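PDB 4E2A: putative acetyltransferase from Streptococcus mutans, which probably transfers an acyl group, most likely acetyl from acetyl-CoA, to an acceptor that is not known. Local coordinates for residues D91-T96 and V111-S116; E123-I128 and W161-V166. All coordinates share one frame; numbering follows the deposited sequence.

Contact 1. Residues D91-T96 and V111-S116; sequences DKESET and VNWGSS
The carboxylate of E93 reaches across to the turn that follows W113 and is gripped there twice by S115. Both bonds end on OE1. S115 OG donates to E93 OE1 at 2.7 Å, nearly in line with the C-O bond. S115 N donates to E93 OE1 at 3.0 Å from above the carboxylate plane. The E93 side chain gets there by running extended beyond CG, and its other oxygen, E93 OE2, lies 3.3 Å from G114 CA. D91 makes the next link. Its CG stands opposite the backbone N (chi1 -178°), and S116 OG donates to the syn lone pair of D91 OD2 at 2.6 Å. D91 OD1 accepts a hydrogen bond from the backbone N-H of E93, an Asx turn, which fixes the carboxylate from within its own segment. Residues D91 to S94 form a type I beta turn that leads from helix 82-90 into strand 94-101. That strand and strand 104-113 form an antiparallel hairpin in the GNAT sheet, and the contact lies at its open end. E95 and V111 are the hydrogen-bonded pair, S94 and N112 the non-hydrogen-bonded one. S94 OG also donates to V111 O at 3.0 Å. E95 N reaches the same oxygen from the opposite face of the carbonyl, so this acceptor carries two bonds. With CG between the backbone N and the carbonyl carbon (chi1 63°), the W113 indole lies over the chain at E93. E93 CA packs over the five-membered ring of W113 as a CH-pi contact, 4.0 Å from the centroid, and E93 O lies over the same face. E95 meets the indole at its edge, with E95 CD 3.8 Å from W113 CH2 and the carboxylate steeply turned to the ring. E95 OE1 is held by Y97.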
loop_
_atom_site.group_PDB
_atom_site.type_symbol
_atom_site.label_atom_id
_atom_site.label_comp_id
_atom_site.label_asym_id
_atom_site.label_seq_id
_atom_site.Cartn_x
_atom_site.Cartn_y
_atom_site.Cartn_z
ATOM N N ASP B 91 10.750 -3.081 -19.319
ATOM C CA ASP B 91 9.298 -3.280 -19.326
ATOM C C ASP B 91 8.647 -2.630 -20.568
ATOM O O ASP B 91 8.788 -1.431 -20.806
ATOM C CB ASP B 91 8.732 -2.704 -18.018
ATOM C CG ASP B 91 7.233 -2.882 -17.876
ATOM O OD1 ASP B 91 6.545 -3.082 -18.896
ATOM O OD2 ASP B 91 6.737 -2.802 -16.725
ATOM N N LYS B 92 7.930 -3.425 -21.355
ATOM C CA LYS B 92 7.325 -2.929 -22.590
ATOM C C LYS B 92 6.116 -2.022 -22.356
ATOM O O LYS B 92 5.712 -1.278 -23.240
ATOM C CB LYS B 92 6.887 -4.105 -23.466
ATOM C CG LYS B 92 7.897 -5.242 -23.549
ATOM C CD LYS B 92 9.140 -4.843 -24.341
ATOM C CE LYS B 92 8.872 -4.848 -25.845
ATOM N NZ LYS B 92 10.139 -4.870 -26.635
ATOM N N GLU B 93 5.521 -2.101 -21.172
ATOM C CA GLU B 93 4.333 -1.305 -20.893
ATOM C C GLU B 93 4.627 -0.144 -19.945
ATOM O O GLU B 93 3.763 0.284 -19.181
ATOM C CB GLU B 93 3.215 -2.196 -20.353
ATOM C CG GLU B 93 2.678 -3.185 -21.411
ATOM C CD GLU B 93 1.442 -3.946 -20.954
ATOM O OE1 GLU B 93 1.514 -4.649 -19.918
ATOM O OE2 GLU B 93 0.403 -3.838 -21.642
ATOM N N SER B 94 5.870 0.337 -19.977
ATOM C CA SER B 94 6.265 1.469 -19.142
ATOM C C SER B 94 7.372 2.258 -19.824
ATOM O O SER B 94 8.162 1.703 -20.581
ATOM C CB SER B 94 6.751 0.965 -17.773
ATOM O OG SER B 94 7.232 2.037 -16.973
ATOM N N GLU B 95 7.446 3.556 -19.565
ATOM C CA GLU B 95 8.617 4.279 -20.028
ATOM C C GLU B 95 9.207 5.153 -18.950
ATOM O O GLU B 95 8.483 5.711 -18.121
ATOM C CB GLU B 95 8.330 5.055 -21.301
ATOM C CG GLU B 95 8.221 4.139 -22.526
ATOM C CD GLU B 95 7.554 4.807 -23.710
ATOM O OE1 GLU B 95 7.030 5.923 -23.527
ATOM O OE2 GLU B 95 7.556 4.216 -24.815
ATOM N N THR B 96 10.532 5.225 -18.930
ATOM C CA THR B 96 11.204 6.168 -18.049
ATOM C C THR B 96 11.996 7.196 -18.870
ATOM O O THR B 96 12.775 6.828 -19.768
ATOM C CB THR B 96 12.137 5.453 -17.054
ATOM O OG1 THR B 96 11.389 4.508 -16.283
ATOM C CG2 THR B 96 12.794 6.453 -16.100
ATOM N N VAL B 111 6.187 6.584 -16.597
ATOM C CA VAL B 111 4.781 6.393 -16.991
ATOM C C VAL B 111 4.435 4.916 -17.249
ATOM O O VAL B 111 5.286 4.150 -17.652
ATOM C CB VAL B 111 4.392 7.284 -18.205
ATOM C CG1 VAL B 111 4.401 8.771 -17.779
ATOM C CG2 VAL B 111 5.335 7.048 -19.361
ATOM N N ASN B 112 3.191 4.520 -16.978
ATOM C CA ASN B 112 2.774 3.134 -17.145
ATOM C C ASN B 112 1.465 2.992 -17.912
ATOM O O ASN B 112 0.611 3.881 -17.878
ATOM C CB ASN B 112 2.563 2.437 -15.793
ATOM C CG ASN B 112 3.700 2.644 -14.818
ATOM O OD1 ASN B 112 3.462 2.946 -13.649
ATOM N ND2 ASN B 112 4.924 2.441 -15.269
ATOM N N TRP B 113 1.305 1.857 -18.584
ATOM C CA TRP B 113 0.011 1.458 -19.122
ATOM C C TRP B 113 -0.091 -0.077 -19.130
ATOM O O TRP B 113 0.867 -0.756 -18.752
ATOM C CB TRP B 113 -0.207 2.043 -20.516
ATOM C CG TRP B 113 0.761 1.560 -21.550
ATOM C CD1 TRP B 113 0.578 0.515 -22.414
ATOM C CD2 TRP B 113 2.049 2.112 -21.851
ATOM N NE1 TRP B 113 1.682 0.382 -23.234
ATOM C CE2 TRP B 113 2.596 1.353 -22.910
ATOM C CE3 TRP B 113 2.801 3.175 -21.330
ATOM C CZ2 TRP B 113 3.863 1.610 -23.443
ATOM C CZ3 TRP B 113 4.054 3.430 -21.864
ATOM C CH2 TRP B 113 4.573 2.650 -22.910
ATOM N N GLY B 114 -1.234 -0.619 -19.551
ATOM C CA GLY B 114 -1.434 -2.067 -19.537
ATOM C C GLY B 114 -1.307 -2.656 -18.141
ATOM O O GLY B 114 -1.797 -2.080 -17.157
ATOM N N SER B 115 -0.648 -3.811 -18.044
ATOM C CA SER B 115 -0.507 -4.500 -16.759
ATOM C C SER B 115 0.557 -3.851 -15.873
ATOM O O SER B 115 0.644 -4.142 -14.678
ATOM C CB SER B 115 -0.171 -5.986 -16.972
ATOM O OG SER B 115 1.077 -6.114 -17.640
ATOM N N SER B 116 1.359 -2.959 -16.453
ATOM C CA SER B 116 2.421 -2.303 -15.684
ATOM C C SER B 116 1.926 -1.153 -14.802
ATOM O O SER B 116 2.691 -0.596 -14.003
ATOM C CB SER B 116 3.540 -1.824 -16.613
ATOM O OG SER B 116 4.178 -2.933 -17.222
#

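Contact 2. Residues E123-I128 and W161-V166; sequences EDAFEI and WVWLGV
A125, F126 and E127 pair in parallel with W161, V162 and W163, joining the two strands of a beta-alpha-beta unit whose crossover helix is 142-157. The tight part is the middle. F126 N donates to W161 O, F126 O accepts from W163 N at 2.9 Å, and I128 N reaches W163 O. On the helix face, V162 CG2 meets I128 CD1 at 3.5 Å and F126 CD2 at 3.9 Å. A154 and F147 of the helix cover this cluster. On the other face, E127 crosses the W163 indole obliquely. E127 CG sits over the six-membered ring of W163, 4.0 Å from the centroid, and the carboxylate is turned only 18° from the ring plane. E127 OE2 is hydrogen-bonded to T118 OG1 and W163 NE1 to Q117 OE1, which fix both polar ends. The start of the contact is looser. E123 and D124 are exposed, and W161 N makes just a weak bond to D124 O. E123 O meets the W161 ring at its edge. At the far end the strands splay, and no direct backbone bond follows I128 N to W163 O. A water bridges the gap, donating to I128 O at 2.8 Å and accepting from G165 N at 3.0 Å.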
loop_
_atom_site.group_PDB
_atom_site.type_symbol
_atom_site.label_atom_id
_atom_site.label_comp_id
_atom_site.label_asym_id
_atom_site.label_seq_id
_atom_site.Cartn_x
_atom_site.Cartn_y
_atom_site.Cartn_z
ATOM N N GLU B 123 -10.169 1.414 -17.368
ATOM C CA GLU B 123 -9.906 0.714 -18.608
ATOM C C GLU B 123 -9.236 1.660 -19.608
ATOM O O GLU B 123 -9.507 2.861 -19.612
ATOM C CB GLU B 123 -11.211 0.156 -19.183
ATOM C CG GLU B 123 -11.874 -0.903 -18.305
ATOM C CD GLU B 123 -13.339 -1.136 -18.662
ATOM O OE1 GLU B 123 -14.118 -1.528 -17.761
ATOM O OE2 GLU B 123 -13.712 -0.928 -19.842
ATOM N N ASP B 124 -8.364 1.122 -20.459
ATOM C CA ASP B 124 -7.754 1.935 -21.504
ATOM C C ASP B 124 -7.090 3.170 -20.932
ATOM O O ASP B 124 -7.276 4.281 -21.470
ATOM C CB ASP B 124 -8.805 2.385 -22.521
ATOM C CG ASP B 124 -8.970 1.409 -23.652
ATOM O OD1 ASP B 124 -10.123 1.197 -24.092
ATOM O OD2 ASP B 124 -7.942 0.854 -24.097
ATOM N N ALA B 125 -6.321 2.964 -19.860
ATOM C CA ALA B 125 -5.732 4.050 -19.073
ATOM C C ALA B 125 -4.197 4.078 -19.092
ATOM O O ALA B 125 -3.549 3.065 -19.365
ATOM C CB ALA B 125 -6.238 3.997 -17.643
ATOM N N PHE B 126 -3.655 5.259 -18.765
ATOM C CA PHE B 126 -2.232 5.603 -18.786
ATOM C C PHE B 126 -1.923 6.312 -17.445
ATOM O O PHE B 126 -2.606 7.260 -17.069
ATOM C CB PHE B 126 -2.017 6.547 -19.986
ATOM C CG PHE B 126 -0.594 6.997 -20.225
ATOM C CD1 PHE B 126 0.108 6.553 -21.349
ATOM C CD2 PHE B 126 0.002 7.936 -19.408
ATOM C CE1 PHE B 126 1.403 6.988 -21.617
ATOM C CE2 PHE B 126 1.310 8.390 -19.669
ATOM C CZ PHE B 126 2.007 7.914 -20.770
ATOM N N GLU B 127 -0.892 5.850 -16.741
ATOM C CA GLU B 127 -0.577 6.305 -15.391
ATOM C C GLU B 127 0.693 7.155 -15.362
ATOM O O GLU B 127 1.699 6.780 -15.931
ATOM C CB GLU B 127 -0.385 5.099 -14.450
ATOM C CG GLU B 127 0.113 5.477 -13.051
ATOM C CD GLU B 127 0.485 4.265 -12.184
ATOM O OE1 GLU B 127 0.507 3.131 -12.687
ATOM O OE2 GLU B 127 0.765 4.455 -10.986
ATOM N N ILE B 128 0.637 8.305 -14.708
ATOM C CA ILE B 128 1.859 9.052 -14.418
ATOM C C ILE B 128 2.258 8.682 -12.990
ATOM O O ILE B 128 1.568 9.051 -12.031
ATOM C CB ILE B 128 1.665 10.570 -14.592
ATOM C CG1 ILE B 128 1.158 10.878 -16.010
ATOM C CG2 ILE B 128 2.978 11.303 -14.336
ATOM C CD1 ILE B 128 0.502 12.277 -16.139
ATOM N N TRP B 161 -7.813 7.490 -20.872
ATOM C CA TRP B 161 -7.611 8.233 -19.626
ATOM C C TRP B 161 -6.128 8.298 -19.218
ATOM O O TRP B 161 -5.349 7.377 -19.472
ATOM C CB TRP B 161 -8.450 7.630 -18.475
ATOM C CG TRP B 161 -9.897 7.489 -18.793
ATOM C CD1 TRP B 161 -10.530 6.373 -19.246
ATOM C CD2 TRP B 161 -10.904 8.511 -18.702
ATOM N NE1 TRP B 161 -11.872 6.630 -19.441
ATOM C CE2 TRP B 161 -12.122 7.932 -19.117
ATOM C CE3 TRP B 161 -10.884 9.854 -18.314
ATOM C CZ2 TRP B 161 -13.316 8.657 -19.153
ATOM C CZ3 TRP B 161 -12.082 10.570 -18.354
ATOM C CH2 TRP B 161 -13.273 9.966 -18.765
ATOM N N VAL B 162 -5.753 9.417 -18.619
ATOM C CA VAL B 162 -4.490 9.517 -17.900
ATOM C C VAL B 162 -4.873 9.802 -16.453
ATOM O O VAL B 162 -5.793 10.581 -16.183
ATOM C CB VAL B 162 -3.581 10.622 -18.500
ATOM C CG1 VAL B 162 -4.277 11.967 -18.473
ATOM C CG2 VAL B 162 -2.233 10.704 -17.761
ATOM N N TRP B 163 -4.217 9.118 -15.523
ATOM C CA TRP B 163 -4.523 9.265 -14.113
ATOM C C TRP B 163 -3.278 9.328 -13.224
ATOM O O TRP B 163 -2.178 8.937 -13.618
ATOM C CB TRP B 163 -5.447 8.129 -13.645
ATOM C CG TRP B 163 -4.788 6.791 -13.598
ATOM C CD1 TRP B 163 -4.587 5.945 -14.642
ATOM C CD2 TRP B 163 -4.240 6.142 -12.441
ATOM N NE1 TRP B 163 -3.972 4.802 -14.207
ATOM C CE2 TRP B 163 -3.741 4.897 -12.873
ATOM C CE3 TRP B 163 -4.135 6.488 -11.094
ATOM C CZ2 TRP B 163 -3.130 3.992 -11.989
ATOM C CZ3 TRP B 163 -3.525 5.592 -10.221
ATOM C CH2 TRP B 163 -3.025 4.365 -10.676
ATOM N N LEU B 164 -3.470 9.824 -12.008
ATOM C CA LEU B 164 -2.408 9.843 -11.024
ATOM C C LEU B 164 -3.029 9.851 -9.627
ATOM O O LEU B 164 -4.221 10.096 -9.473
ATOM C CB LEU B 164 -1.493 11.052 -11.249
ATOM C CG LEU B 164 -2.159 12.425 -11.399
ATOM C CD1 LEU B 164 -2.497 12.947 -10.031
ATOM C CD2 LEU B 164 -1.212 13.396 -12.103
ATOM N N GLY B 165 -2.223 9.546 -8.619
ATOM C CA GLY B 165 -2.685 9.566 -7.247
ATOM C C GLY B 165 -2.158 10.782 -6.525
ATOM O O GLY B 165 -1.042 11.215 -6.775
ATOM N N VAL B 166 -2.968 11.341 -5.630
ATOM C CA VAL B 166 -2.537 12.475 -4.825
ATOM C C VAL B 166 -3.046 12.307 -3.393
ATOM O O VAL B 166 -4.154 11.822 -3.169
ATOM C CB VAL B 166 -3.041 13.826 -5.406
ATOM C CG1 VAL B 166 -4.567 13.880 -5.383
ATOM C CG2 VAL B 166 -2.451 15.004 -4.632
HETATM O O HOH W 1 0.563 8.702 -9.480
#

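Overall arrangement
Contacts 1 and 2 follow each other along the chain and lie side by side in one sheet, with centres about 11 Å apart. Strand 104-113 of contact 1 is the antiparallel neighbour of strand 125-133 of contact 2. They touch directly: N112 O lies 2.7 Å from E127 N, probably a hydrogen bond, and V111 CB packs against F126 CZ at 3.6 Å. Four consecutive strands of the sheet are thus joined: 94-101, 104-113, 125-133 and 161-167. In GNAT enzymes acetyl-CoA generally binds where the fourth and fifth strands splay apart. The divergence beyond I128 and L164 in contact 2 is consistent with that site.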